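Local coordinates for putative large adhesion protein (Lap) involved in biofilm formation (Marinobacter hydrocarbonoclasticus ATCC 49840, PDB 6M8M), which probably serves in biofilm formation as a large RTX adhesin whose PA14 domain binds glucose through calcium, at residues Gly40-Tyr45 with Thr106-Ser111; Gly81-Asp86 with Gln94-Asp99; Phe131-Asp136 with Ala186-Glu191; Asn152-Ala157 with Val178-Gly183. One frame throughout, in Å; residues are numbered along the deposited sequence.

Contact 1: residues Gly40-Tyr45 with Thr106-Ser111; sequences GEYYAY and TDPENS. With CA (calcium ion), chain C.
Tyr42 OH, Ser111 OG and Glu109 O hold one water between them. It lies in the ring plane of Tyr42, 2.7 Å from the Tyr42 OH, and donates to Ser111 OG at 2.7 Å and to Glu109 O, so it joins Tyr42 of the strand to both groups of the loop. Ser111 OG is also hydrogen-bonded to Asp113 O. Tyr42 holds CG anti to its own backbone N (chi1 178°), which carries the ring out to Pro108; the two side chains cross at about a right angle, with Tyr42 CD1 3.5 Å from Pro108 CG. Beyond them Ala44 CB touches both Glu109 CG, at 3.6 Å, and Ser111 OG. Residues 107-110, whose Pro108 and Glu109 pack on Tyr42 and Ala44 of strand 38-45, also wrap a calcium ion. Asp107 OD1, Pro108 O and Asn110 OD1 bind it, each at 2.4 Å. This is a calcium site built by a loop, with four of its seven ligands water, distinct from the site that holds the sugar.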
loop_
_atom_site.group_PDB
_atom_site.type_symbol
_atom_site.label_atom_id
_atom_site.label_comp_id
_atom_site.label_asym_id
_atom_site.label_seq_id
_atom_site.Cartn_x
_atom_site.Cartn_y
_atom_site.Cartn_z
ATOM N N GLY A 40 8.077 1.076 -3.633
ATOM C CA GLY A 40 7.644 0.698 -2.294
ATOM C C GLY A 40 8.584 1.237 -1.228
ATOM O O GLY A 40 9.813 1.177 -1.376
ATOM N N GLU A 41 7.991 1.730 -0.155
ATOM C CA GLU A 41 8.699 2.183 1.028
ATOM C C GLU A 41 8.107 1.504 2.247
ATOM O O GLU A 41 6.880 1.430 2.397
ATOM C CB GLU A 41 8.555 3.696 1.172
ATOM C CG GLU A 41 9.278 4.459 0.078
ATOM C CD GLU A 41 8.903 5.925 0.037
ATOM O OE1 GLU A 41 9.510 6.709 0.796
ATOM O OE2 GLU A 41 7.998 6.298 -0.741
ATOM N N TYR A 42 8.964 1.039 3.139
ATOM C CA TYR A 42 8.571 0.368 4.375
ATOM C C TYR A 42 9.086 1.185 5.551
ATOM O O TYR A 42 10.268 1.560 5.571
ATOM C CB TYR A 42 9.166 -1.041 4.431
ATOM C CG TYR A 42 8.848 -1.787 5.699
ATOM C CD1 TYR A 42 9.665 -1.690 6.820
ATOM C CD2 TYR A 42 7.712 -2.580 5.790
ATOM C CE1 TYR A 42 9.357 -2.373 7.991
ATOM C CE2 TYR A 42 7.411 -3.275 6.935
ATOM C CZ TYR A 42 8.223 -3.158 8.035
ATOM O OH TYR A 42 7.895 -3.876 9.152
ATOM N N TYR A 43 8.222 1.427 6.534
ATOM C CA TYR A 43 8.555 2.165 7.744
ATOM C C TYR A 43 8.241 1.306 8.959
ATOM O O TYR A 43 7.103 0.859 9.143
ATOM C CB TYR A 43 7.731 3.449 7.848
ATOM C CG TYR A 43 7.950 4.421 6.730
ATOM C CD1 TYR A 43 7.361 4.238 5.497
ATOM C CD2 TYR A 43 8.763 5.527 6.902
ATOM C CE1 TYR A 43 7.590 5.141 4.457
ATOM C CE2 TYR A 43 8.992 6.409 5.896
ATOM C CZ TYR A 43 8.416 6.218 4.679
ATOM O OH TYR A 43 8.704 7.154 3.703
ATOM N N ALA A 44 9.244 1.114 9.804
ATOM C CA ALA A 44 9.073 0.505 11.113
ATOM C C ALA A 44 8.560 1.569 12.069
ATOM O O ALA A 44 9.087 2.684 12.099
ATOM C CB ALA A 44 10.423 -0.000 11.604
ATOM N N TYR A 45 7.509 1.262 12.807
ATOM C CA TYR A 45 6.951 2.189 13.787
ATOM C C TYR A 45 6.897 1.472 15.125
ATOM O O TYR A 45 6.343 0.376 15.222
ATOM C CB TYR A 45 5.565 2.633 13.347
ATOM C CG TYR A 45 4.855 3.582 14.299
ATOM C CD1 TYR A 45 4.194 3.102 15.417
ATOM C CD2 TYR A 45 4.812 4.942 14.060
ATOM C CE1 TYR A 45 3.515 3.957 16.279
ATOM C CE2 TYR A 45 4.135 5.800 14.917
ATOM C CZ TYR A 45 3.482 5.296 16.011
ATOM O OH TYR A 45 2.782 6.162 16.837
ATOM N N THR A 106 17.063 -3.851 2.141
ATOM C CA THR A 106 17.699 -4.303 3.366
ATOM C C THR A 106 16.617 -5.023 4.153
ATOM O O THR A 106 15.429 -4.952 3.814
ATOM C CB THR A 106 18.275 -3.121 4.154
ATOM O OG1 THR A 106 19.110 -3.617 5.205
ATOM C CG2 THR A 106 17.184 -2.258 4.745
ATOM N N ASP A 107 17.018 -5.690 5.229
ATOM C CA ASP A 107 16.070 -6.213 6.207
ATOM C C ASP A 107 15.823 -5.099 7.214
ATOM O O ASP A 107 16.723 -4.788 8.013
ATOM C CB ASP A 107 16.634 -7.443 6.891
ATOM C CG ASP A 107 15.685 -8.039 7.919
ATOM O OD1 ASP A 107 14.584 -7.474 8.128
ATOM O OD2 ASP A 107 16.021 -9.088 8.525
ATOM N N PRO A 108 14.677 -4.435 7.184
ATOM C CA PRO A 108 14.452 -3.320 8.107
ATOM C C PRO A 108 14.345 -3.806 9.543
ATOM O O PRO A 108 14.041 -4.962 9.812
ATOM C CB PRO A 108 13.130 -2.724 7.623
ATOM C CG PRO A 108 12.409 -3.888 7.025
ATOM C CD PRO A 108 13.469 -4.782 6.413
ATOM N N GLU A 109 14.599 -2.898 10.474
ATOM C CA GLU A 109 14.469 -3.234 11.883
ATOM C C GLU A 109 13.059 -3.719 12.184
ATOM O O GLU A 109 12.093 -3.337 11.514
ATOM C CB GLU A 109 14.803 -2.012 12.738
ATOM C CG GLU A 109 13.792 -0.897 12.627
ATOM C CD GLU A 109 14.328 0.441 13.114
ATOM O OE1 GLU A 109 15.128 1.071 12.384
ATOM O OE2 GLU A 109 13.954 0.866 14.222
ATOM N N ASN A 110 12.957 -4.588 13.177
ATOM C CA ASN A 110 11.668 -5.097 13.622
ATOM C C ASN A 110 10.974 -4.093 14.544
ATOM O O ASN A 110 11.617 -3.280 15.211
ATOM C CB ASN A 110 11.869 -6.403 14.375
ATOM C CG ASN A 110 12.553 -7.461 13.530
ATOM O OD1 ASN A 110 12.439 -7.466 12.304
ATOM N ND2 ASN A 110 13.281 -8.352 14.175
ATOM N N SER A 111 9.642 -4.150 14.577
ATOM C CA SER A 111 8.879 -3.206 15.375
ATOM C C SER A 111 7.472 -3.729 15.609
ATOM O O SER A 111 7.034 -4.703 14.997
ATOM C CB SER A 111 8.817 -1.840 14.694
ATOM O OG SER A 111 8.188 -1.936 13.419
HETATM CA CA CA C . 13.320 -7.179 10.138
HETATM O O HOH W 1 9.332 -3.278 11.313
HETATM O O HOH W 2 13.991 -9.555 10.304
HETATM O O HOH W 3 11.355 -5.746 9.918
HETATM O O HOH W 4 11.663 -8.398 8.900
HETATM O O HOH W 5 15.353 -7.044 11.397
#

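Contact 2: residues Gly81-Asp86 with Gln94-Asp99; sequences GSVSGD and QSFLKD
Gly81 meets the end of helix 92-96 with both of its backbone polar atoms. Its N donates to Phe96 O at 3.0 Å, with the N-H bent to 146°, and Phe96 CD1 lies 3.6 Å from the same Gly81 N. Gly81 O accepts from Lys98 NZ at 2.9 Å, the ammonium standing 50° above the carbonyl plane. Lys98 leaves the helical backbone with a positive phi of 54°; its chain then runs extended as far as CE and turns at the last torsion to bring NZ onto that oxygen. A cis peptide links Gly81 to Ser82. Next, Val83 presents CG1 to the helix, 3.7 Å from Phe96 N and 4.0 Å from Ser95 CB. The contact thus closes the short connection from strand 79-83 into helix 92-96. The Phe96 ring reaches from the helix to Leu87, to the ring of Tyr80 and to Leu188 of strand 186-194, and Asp86 OD1 accepts from Gly184 N in the loop leading to that strand.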
loop_
_atom_site.group_PDB
_atom_site.type_symbol
_atom_site.label_atom_id
_atom_site.label_comp_id
_atom_site.label_asym_id
_atom_site.label_seq_id
_atom_site.Cartn_x
_atom_site.Cartn_y
_atom_site.Cartn_z
ATOM N N GLY A 81 0.682 -10.884 2.202
ATOM C CA GLY A 81 0.082 -11.520 3.360
ATOM C C GLY A 81 -0.944 -12.559 2.939
ATOM O O GLY A 81 -1.048 -12.910 1.767
ATOM N N SER A 82 -1.708 -13.066 3.903
ATOM C CA SER A 82 -1.675 -12.660 5.295
ATOM C C SER A 82 -0.498 -13.252 6.035
ATOM O O SER A 82 -0.093 -14.389 5.770
ATOM C CB SER A 82 -2.954 -13.160 5.983
ATOM O OG SER A 82 -3.060 -12.664 7.305
ATOM N N VAL A 83 0.084 -12.478 6.945
ATOM C CA VAL A 83 1.047 -12.985 7.912
ATOM C C VAL A 83 0.483 -12.725 9.298
ATOM O O VAL A 83 -0.368 -11.853 9.477
ATOM C CB VAL A 83 2.446 -12.353 7.772
ATOM C CG1 VAL A 83 3.037 -12.681 6.399
ATOM C CG2 VAL A 83 2.406 -10.841 8.024
ATOM N N SER A 84 0.956 -13.486 10.270
ATOM C CA SER A 84 0.578 -13.301 11.669
ATOM C C SER A 84 1.825 -12.985 12.475
ATOM O O SER A 84 2.945 -13.143 12.013
ATOM C CB SER A 84 -0.106 -14.554 12.227
ATOM O OG SER A 84 -1.353 -14.777 11.598
ATOM N N GLY A 85 1.623 -12.508 13.698
ATOM C CA GLY A 85 2.744 -12.166 14.544
ATOM C C GLY A 85 3.367 -10.825 14.258
ATOM O O GLY A 85 4.557 -10.633 14.556
ATOM N N ASP A 86 2.594 -9.900 13.671
ATOM C CA ASP A 86 2.972 -8.532 13.358
ATOM C C ASP A 86 3.732 -8.426 12.042
ATOM O O ASP A 86 4.743 -9.114 11.838
ATOM C CB ASP A 86 3.852 -7.871 14.427
ATOM C CG ASP A 86 3.288 -7.946 15.833
ATOM O OD1 ASP A 86 2.056 -8.057 16.024
ATOM O OD2 ASP A 86 4.099 -7.860 16.779
ATOM N N GLN A 94 9.362 -9.788 4.870
ATOM C CA GLN A 94 9.838 -10.631 3.781
ATOM C C GLN A 94 8.763 -11.635 3.376
ATOM O O GLN A 94 8.462 -11.791 2.186
ATOM C CB GLN A 94 11.128 -11.336 4.192
ATOM C CG GLN A 94 12.343 -10.423 4.298
ATOM C CD GLN A 94 12.451 -9.658 5.603
ATOM O OE1 GLN A 94 11.721 -9.897 6.562
ATOM N NE2 GLN A 94 13.396 -8.736 5.643
ATOM N N SER A 95 8.152 -12.307 4.349
ATOM C CA SER A 95 7.080 -13.242 4.024
ATOM C C SER A 95 5.880 -12.523 3.418
ATOM O O SER A 95 5.281 -12.999 2.444
ATOM C CB SER A 95 6.674 -14.007 5.278
ATOM O OG SER A 95 7.748 -14.794 5.761
ATOM N N PHE A 96 5.516 -11.370 3.989
ATOM C CA PHE A 96 4.358 -10.601 3.527
ATOM C C PHE A 96 4.456 -10.239 2.060
ATOM O O PHE A 96 3.464 -10.344 1.335
ATOM C CB PHE A 96 4.291 -9.350 4.416
ATOM C CG PHE A 96 3.241 -8.313 4.074
ATOM C CD1 PHE A 96 1.951 -8.417 4.571
ATOM C CD2 PHE A 96 3.595 -7.163 3.406
ATOM C CE1 PHE A 96 1.026 -7.421 4.357
ATOM C CE2 PHE A 96 2.674 -6.155 3.185
ATOM C CZ PHE A 96 1.388 -6.291 3.678
ATOM N N LEU A 97 5.625 -9.799 1.616
ATOM C CA LEU A 97 5.792 -9.289 0.260
ATOM C C LEU A 97 5.902 -10.385 -0.796
ATOM O O LEU A 97 5.953 -10.068 -1.992
ATOM C CB LEU A 97 7.015 -8.377 0.194
ATOM C CG LEU A 97 6.888 -7.033 0.897
ATOM C CD1 LEU A 97 8.188 -6.249 0.780
ATOM C CD2 LEU A 97 5.728 -6.211 0.383
ATOM N N LYS A 98 5.901 -11.657 -0.404
ATOM C CA LYS A 98 5.870 -12.763 -1.373
ATOM C C LYS A 98 7.024 -12.571 -2.359
ATOM O O LYS A 98 8.157 -12.315 -1.939
ATOM C CB LYS A 98 4.485 -12.911 -1.996
ATOM C CG LYS A 98 3.364 -13.121 -0.989
ATOM C CD LYS A 98 2.087 -13.564 -1.695
ATOM C CE LYS A 98 0.854 -13.494 -0.783
ATOM N NZ LYS A 98 0.921 -14.444 0.345
ATOM N N ASP A 99 6.788 -12.656 -3.660
ATOM C CA ASP A 99 7.890 -12.563 -4.605
ATOM C C ASP A 99 8.517 -11.176 -4.641
ATOM O O ASP A 99 9.648 -11.033 -5.133
ATOM C CB ASP A 99 7.455 -12.984 -6.000
ATOM C CG ASP A 99 8.646 -13.315 -6.894
ATOM O OD1 ASP A 99 9.535 -14.078 -6.445
ATOM O OD2 ASP A 99 8.696 -12.817 -8.037
#

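Contact 3: residues Phe131-Asp136 with Ala186-Glu191; sequences FRVRAD and AQLRIE. With CA (calcium ion), chain E; BGC (beta-D-glucopyranose), chain B.
Strands 128-136 and 186-194 are antiparallel neighbours in the smaller sheet of the PA14 beta fold. Arg132 with Glu191, Arg134 with Arg189, and Asp136 with Gln187 form hydrogen-bonded pairs, six N-H to O bonds of 2.8 to 3.0 Å in all. Their side chains share one face. There Arg132 grips Glu191 side-on, NE to OE2 at 2.9 Å and NH2 to OE1 at 3.2 Å, with guanidinium and carboxylate planes 27° apart; a bend at chi3 (70°) turns the guanidinium onto the acid. Arg134 and Arg189 run alongside each other, but Arg134 turns NH1 to Thr159 and Arg189 pairs through NE with Asp79. Gln187 NE2 sits 3.3 Å above one face of the Arg189 guanidinium, offset toward its rim. The non-hydrogen-bonded pairs, Val133 with Ile190 and Ala135 with Leu188, supply the other face, which packs on strands 139-143 and 174-181 of the larger sheet. Leu188 CD1 reaches both Val133 CG1 and Ala135 CB, and the neighbouring Phe131 also touches Ile190, CD1 to CG2 at 3.5 Å. At the strand end Asp136 OD1 binds calcium at 2.3 Å; the following Asp137 is also a ligand, consistent with the paired aspartates of PA14 lectins. Asp136 OD2 comes within 2.6 Å of glucose O2, itself a calcium ligand.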
loop_
_atom_site.group_PDB
_atom_site.type_symbol
_atom_site.label_atom_id
_atom_site.label_comp_id
_atom_site.label_asym_id
_atom_site.label_seq_id
_atom_site.Cartn_x
_atom_site.Cartn_y
_atom_site.Cartn_z
ATOM N N PHE A 131 -10.826 0.635 -7.693
ATOM C CA PHE A 131 -10.072 -0.298 -6.876
ATOM C C PHE A 131 -11.000 -1.072 -5.943
ATOM O O PHE A 131 -12.040 -0.577 -5.506
ATOM C CB PHE A 131 -9.057 0.447 -6.009
ATOM C CG PHE A 131 -7.885 1.015 -6.754
ATOM C CD1 PHE A 131 -6.807 0.220 -7.074
ATOM C CD2 PHE A 131 -7.840 2.361 -7.079
ATOM C CE1 PHE A 131 -5.708 0.763 -7.738
ATOM C CE2 PHE A 131 -6.746 2.898 -7.736
ATOM C CZ PHE A 131 -5.678 2.100 -8.059
ATOM N N ARG A 132 -10.564 -2.275 -5.593
ATOM C CA ARG A 132 -11.132 -3.066 -4.506
ATOM C C ARG A 132 -9.959 -3.557 -3.673
ATOM O O ARG A 132 -8.963 -4.025 -4.226
ATOM C CB ARG A 132 -11.992 -4.219 -5.013
ATOM C CG ARG A 132 -12.634 -5.003 -3.879
ATOM C CD ARG A 132 -13.667 -5.972 -4.402
ATOM N NE ARG A 132 -13.042 -7.054 -5.126
ATOM C CZ ARG A 132 -13.699 -8.079 -5.660
ATOM N NH1 ARG A 132 -15.021 -8.147 -5.548
ATOM N NH2 ARG A 132 -13.034 -9.027 -6.298
ATOM N N VAL A 133 -10.067 -3.435 -2.353
ATOM C CA VAL A 133 -8.934 -3.667 -1.459
ATOM C C VAL A 133 -9.355 -4.605 -0.343
ATOM O O VAL A 133 -10.380 -4.374 0.301
ATOM C CB VAL A 133 -8.403 -2.351 -0.855
ATOM C CG1 VAL A 133 -7.210 -2.623 0.062
ATOM C CG2 VAL A 133 -8.045 -1.348 -1.953
ATOM N N ARG A 134 -8.556 -5.632 -0.100
ATOM C CA ARG A 134 -8.688 -6.454 1.090
ATOM C C ARG A 134 -7.466 -6.165 1.959
ATOM O O ARG A 134 -6.325 -6.319 1.500
ATOM C CB ARG A 134 -8.756 -7.938 0.758
ATOM C CG ARG A 134 -8.924 -8.799 2.015
ATOM C CD ARG A 134 -9.239 -10.236 1.656
ATOM N NE ARG A 134 -9.461 -11.082 2.824
ATOM C CZ ARG A 134 -10.598 -11.151 3.494
ATOM N NH1 ARG A 134 -11.638 -10.420 3.147
ATOM N NH2 ARG A 134 -10.684 -11.967 4.536
ATOM N N ALA A 135 -7.684 -5.722 3.193
ATOM C CA ALA A 135 -6.562 -5.331 4.031
ATOM C C ALA A 135 -6.855 -5.554 5.506
ATOM O O ALA A 135 -8.009 -5.531 5.955
ATOM C CB ALA A 135 -6.215 -3.845 3.806
ATOM N N ASP A 136 -5.763 -5.735 6.250
ATOM C CA ASP A 136 -5.685 -5.659 7.714
ATOM C C ASP A 136 -4.333 -4.983 7.903
ATOM O O ASP A 136 -3.321 -5.593 7.560
ATOM C CB ASP A 136 -5.703 -7.071 8.300
ATOM C CG ASP A 136 -5.363 -7.118 9.775
ATOM O OD1 ASP A 136 -4.769 -6.158 10.301
ATOM O OD2 ASP A 136 -5.668 -8.168 10.396
ATOM N N ALA A 186 -1.598 -9.259 9.180
ATOM C CA ALA A 186 -1.378 -8.179 8.228
ATOM C C ALA A 186 -1.592 -8.723 6.826
ATOM O O ALA A 186 -1.020 -9.763 6.463
ATOM C CB ALA A 186 0.043 -7.623 8.352
ATOM N N GLN A 187 -2.376 -7.999 6.030
ATOM C CA GLN A 187 -2.669 -8.397 4.661
ATOM C C GLN A 187 -2.946 -7.154 3.841
ATOM O O GLN A 187 -3.559 -6.210 4.350
ATOM C CB GLN A 187 -3.886 -9.330 4.611
ATOM C CG GLN A 187 -4.219 -9.804 3.201
ATOM C CD GLN A 187 -5.283 -10.874 3.172
ATOM O OE1 GLN A 187 -5.982 -11.099 4.163
ATOM N NE2 GLN A 187 -5.422 -11.538 2.032
ATOM N N LEU A 188 -2.526 -7.164 2.580
ATOM C CA LEU A 188 -2.873 -6.094 1.649
ATOM C C LEU A 188 -2.995 -6.698 0.255
ATOM O O LEU A 188 -1.992 -7.117 -0.332
ATOM C CB LEU A 188 -1.845 -4.973 1.644
ATOM C CG LEU A 188 -2.110 -3.842 0.650
ATOM C CD1 LEU A 188 -3.398 -3.102 0.975
ATOM C CD2 LEU A 188 -0.930 -2.882 0.628
ATOM N N ARG A 189 -4.201 -6.694 -0.302
ATOM C CA ARG A 189 -4.437 -7.142 -1.670
ATOM C C ARG A 189 -5.238 -6.064 -2.380
ATOM O O ARG A 189 -6.359 -5.744 -1.967
ATOM C CB ARG A 189 -5.204 -8.464 -1.689
ATOM C CG ARG A 189 -5.431 -8.994 -3.095
ATOM C CD ARG A 189 -6.331 -10.213 -3.103
ATOM N NE ARG A 189 -5.745 -11.317 -2.353
ATOM C CZ ARG A 189 -6.430 -12.157 -1.586
ATOM N NH1 ARG A 189 -7.743 -12.016 -1.428
ATOM N NH2 ARG A 189 -5.798 -13.126 -0.943
ATOM N N ILE A 190 -4.672 -5.497 -3.438
ATOM C CA ILE A 190 -5.309 -4.438 -4.201
ATOM C C ILE A 190 -5.636 -4.967 -5.589
ATOM O O ILE A 190 -4.762 -5.515 -6.277
ATOM C CB ILE A 190 -4.415 -3.188 -4.286
ATOM C CG1 ILE A 190 -4.078 -2.704 -2.880
ATOM C CG2 ILE A 190 -5.089 -2.101 -5.103
ATOM C CD1 ILE A 190 -3.199 -1.484 -2.816
ATOM N N GLU A 191 -6.890 -4.787 -5.991
ATOM C CA GLU A 191 -7.356 -5.079 -7.333
ATOM C C GLU A 191 -7.806 -3.795 -8.010
ATOM O O GLU A 191 -8.278 -2.864 -7.359
ATOM C CB GLU A 191 -8.546 -6.035 -7.305
ATOM C CG GLU A 191 -8.287 -7.408 -6.748
ATOM C CD GLU A 191 -9.566 -8.086 -6.319
ATOM O OE1 GLU A 191 -9.941 -9.100 -6.954
ATOM O OE2 GLU A 191 -10.214 -7.586 -5.379
HETATM CA CA CA E . -3.187 -6.087 11.999
HETATM C C2 BGC B . -5.582 -7.723 13.764
HETATM C C3 BGC B . -6.686 -8.727 13.826
HETATM C C4 BGC B . -7.754 -8.295 14.800
HETATM C C5 BGC B . -8.253 -6.901 14.447
HETATM C C6 BGC B . -9.287 -6.366 15.386
HETATM C C1 BGC B . -6.142 -6.353 13.426
HETATM O O1 BGC B . -5.147 -5.425 13.427
HETATM O O2 BGC B . -4.594 -8.022 12.767
HETATM O O3 BGC B . -6.161 -10.020 14.201
HETATM O O4 BGC B . -8.873 -9.176 14.714
HETATM O O5 BGC B . -7.131 -5.960 14.442
HETATM O O6 BGC B . -8.815 -6.324 16.709
#

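Contact 4: residues Asn152-Ala157 with Val178-Gly183; sequences NGNQGA and VYWDQG. With CA (calcium ion), chain E; CA (calcium ion), chain D; BGC (beta-D-glucopyranose), chain B.
The Trp180 indole points its pyrrole edge at Asn154: NE1 donates to OD1 at 2.8 Å, the acceptor tilted from the ring plane, with the N-H bent to 152° and the amide turned 71° against the ring. Asn154 and Trp180 pack behind Gln182, which with Gln155, Gly156 and Gly183 belongs to the glucose pocket of the PA14 domain. Gly153 O lies obliquely beside the six-membered ring, 3.4 Å from Trp180 CZ2, and Leu54, Val57 and Val60 also pack on the indole. Gln182 CG lies 3.5 Å from Asn154 CG. It takes the cramped rotamer between the backbone N and the carbonyl carbon (chi1 67°), and the chain bends at chi2; the amide thereby reaches glucose with one end and a calcium-bound water with the other. Gln182 NE2 donates to O1 of the sugar at 2.9 Å, nearly straight; the water on OE1 belongs to a second calcium ion, which Gln182 O binds. In an Asx turn Gly183 N meets Asp181 OD1 at 2.9 Å, and that same oxygen ligates the sugar-site calcium at 2.3 Å.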
loop_
_atom_site.group_PDB
_atom_site.type_symbol
_atom_site.label_atom_id
_atom_site.label_comp_id
_atom_site.label_asym_id
_atom_site.label_seq_id
_atom_site.Cartn_x
_atom_site.Cartn_y
_atom_site.Cartn_z
ATOM N N ASN A 152 -10.144 3.780 6.878
ATOM C CA ASN A 152 -9.402 4.646 7.784
ATOM C C ASN A 152 -9.608 4.124 9.202
ATOM O O ASN A 152 -10.430 4.626 9.964
ATOM C CB ASN A 152 -9.858 6.092 7.624
ATOM C CG ASN A 152 -8.847 7.053 8.178
ATOM O OD1 ASN A 152 -8.004 6.662 8.989
ATOM N ND2 ASN A 152 -8.902 8.303 7.743
ATOM N N GLY A 153 -8.882 3.075 9.556
ATOM C CA GLY A 153 -9.039 2.450 10.853
ATOM C C GLY A 153 -8.362 1.094 10.877
ATOM O O GLY A 153 -7.770 0.631 9.890
ATOM N N ASN A 154 -8.433 0.467 12.041
ATOM C CA ASN A 154 -7.937 -0.886 12.232
ATOM C C ASN A 154 -9.052 -1.888 12.008
ATOM O O ASN A 154 -10.223 -1.608 12.275
ATOM C CB ASN A 154 -7.322 -1.003 13.619
ATOM C CG ASN A 154 -6.034 -0.212 13.721
ATOM O OD1 ASN A 154 -5.295 -0.097 12.739
ATOM N ND2 ASN A 154 -5.743 0.321 14.894
ATOM N N GLN A 155 -8.700 -3.050 11.474
ATOM C CA GLN A 155 -9.692 -4.063 11.126
ATOM C C GLN A 155 -8.979 -5.380 10.859
ATOM O O GLN A 155 -7.837 -5.394 10.396
ATOM C CB GLN A 155 -10.482 -3.663 9.863
ATOM C CG GLN A 155 -9.583 -3.456 8.647
ATOM C CD GLN A 155 -10.333 -3.220 7.351
ATOM O OE1 GLN A 155 -11.565 -3.327 7.277
ATOM N NE2 GLN A 155 -9.597 -2.865 6.321
ATOM N N GLY A 156 -9.673 -6.484 11.131
ATOM C CA GLY A 156 -9.282 -7.750 10.549
ATOM C C GLY A 156 -9.486 -7.708 9.047
ATOM O O GLY A 156 -10.118 -6.799 8.517
ATOM N N ALA A 157 -8.942 -8.687 8.339
ATOM C CA ALA A 157 -8.933 -8.602 6.884
ATOM C C ALA A 157 -10.351 -8.474 6.364
ATOM O O ALA A 157 -11.218 -9.307 6.662
ATOM C CB ALA A 157 -8.250 -9.824 6.282
ATOM N N VAL A 178 -1.066 4.380 0.938
ATOM C CA VAL A 178 -0.484 4.153 2.257
ATOM C C VAL A 178 -1.296 3.054 2.930
ATOM O O VAL A 178 -2.512 2.947 2.726
ATOM C CB VAL A 178 -0.390 5.418 3.130
ATOM C CG1 VAL A 178 0.461 6.484 2.447
ATOM C CG2 VAL A 178 -1.756 5.939 3.483
ATOM N N TYR A 179 -0.622 2.246 3.731
ATOM C CA TYR A 179 -1.183 1.052 4.353
ATOM C C TYR A 179 -0.462 0.873 5.679
ATOM O O TYR A 179 0.728 1.204 5.786
ATOM C CB TYR A 179 -0.992 -0.204 3.440
ATOM C CG TYR A 179 -0.998 -1.482 4.226
ATOM C CD1 TYR A 179 -2.180 -2.105 4.585
ATOM C CD2 TYR A 179 0.189 -2.017 4.694
ATOM C CE1 TYR A 179 -2.182 -3.246 5.372
ATOM C CE2 TYR A 179 0.203 -3.141 5.483
ATOM C CZ TYR A 179 -0.981 -3.745 5.833
ATOM O OH TYR A 179 -0.917 -4.834 6.648
ATOM N N TRP A 180 -1.153 0.331 6.682
ATOM C CA TRP A 180 -0.466 0.004 7.925
ATOM C C TRP A 180 -0.994 -1.260 8.567
ATOM O O TRP A 180 -2.132 -1.695 8.338
ATOM C CB TRP A 180 -0.542 1.155 8.927
ATOM C CG TRP A 180 -1.885 1.380 9.554
ATOM C CD1 TRP A 180 -2.331 0.869 10.722
ATOM C CD2 TRP A 180 -2.935 2.211 9.053
ATOM N NE1 TRP A 180 -3.597 1.318 10.988
ATOM C CE2 TRP A 180 -3.992 2.147 9.979
ATOM C CE3 TRP A 180 -3.088 3.002 7.905
ATOM C CZ2 TRP A 180 -5.181 2.859 9.812
ATOM C CZ3 TRP A 180 -4.268 3.710 7.740
ATOM C CH2 TRP A 180 -5.299 3.632 8.689
ATOM N N ASP A 181 -0.120 -1.823 9.399
ATOM C CA ASP A 181 -0.462 -2.857 10.357
ATOM C C ASP A 181 -0.240 -2.306 11.760
ATOM O O ASP A 181 0.875 -1.889 12.098
ATOM C CB ASP A 181 0.396 -4.112 10.164
ATOM C CG ASP A 181 0.121 -5.142 11.231
ATOM O OD1 ASP A 181 -1.062 -5.283 11.584
ATOM O OD2 ASP A 181 1.076 -5.778 11.732
ATOM N N GLN A 182 -1.299 -2.297 12.572
ATOM C CA GLN A 182 -1.192 -1.936 13.982
ATOM C C GLN A 182 -0.637 -3.070 14.827
ATOM O O GLN A 182 -0.269 -2.841 15.989
ATOM C CB GLN A 182 -2.566 -1.531 14.537
ATOM C CG GLN A 182 -3.606 -2.638 14.615
ATOM C CD GLN A 182 -3.883 -3.173 16.011
ATOM O OE1 GLN A 182 -3.659 -2.520 17.042
ATOM N NE2 GLN A 182 -4.408 -4.380 16.048
ATOM N N GLY A 183 -0.570 -4.273 14.281
ATOM C CA GLY A 183 -0.140 -5.458 14.995
ATOM C C GLY A 183 -1.052 -6.618 14.660
ATOM O O GLY A 183 -2.152 -6.455 14.134
HETATM CA CA CA E . -3.187 -6.087 11.999
HETATM CA CA CA D . 0.318 -1.234 17.586
HETATM C C2 BGC B . -5.582 -7.723 13.764
HETATM C C3 BGC B . -6.686 -8.727 13.826
HETATM C C4 BGC B . -7.754 -8.295 14.800
HETATM C C5 BGC B . -8.253 -6.901 14.447
HETATM C C6 BGC B . -9.287 -6.366 15.386
HETATM C C1 BGC B . -6.142 -6.353 13.426
HETATM O O1 BGC B . -5.147 -5.425 13.427
HETATM O O2 BGC B . -4.594 -8.022 12.767
HETATM O O3 BGC B . -6.161 -10.020 14.201
HETATM O O4 BGC B . -8.873 -9.176 14.714
HETATM O O5 BGC B . -7.131 -5.960 14.442
HETATM O O6 BGC B . -8.815 -6.324 16.709
HETATM O O HOH W 6 -1.541 -2.401 18.703
#

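Overall arrangement
Contacts 3 and 4, with centres about 10 Å apart, share the glucose and its calcium ion; contact 4 is nested within the chain loop that contact 3 closes. Tyr179 OH lies 2.7 Å from Asp136 O, tying the two sheets together behind the sugar site. Strand 79-83 of contact 2 lies next to strand 186-194 of contact 3, Val83 O meeting Ala186 N at 2.9 Å, and contact 2 touches contact 4 where Phe96 CZ packs on Tyr179 CE2. Contact 1 encloses contact 2 along the chain and meets it through Asp107 OD1 and Gln94 NE2, 3.0 Å apart. Its calcium ion lies about 17 Å from the calcium that holds the sugar.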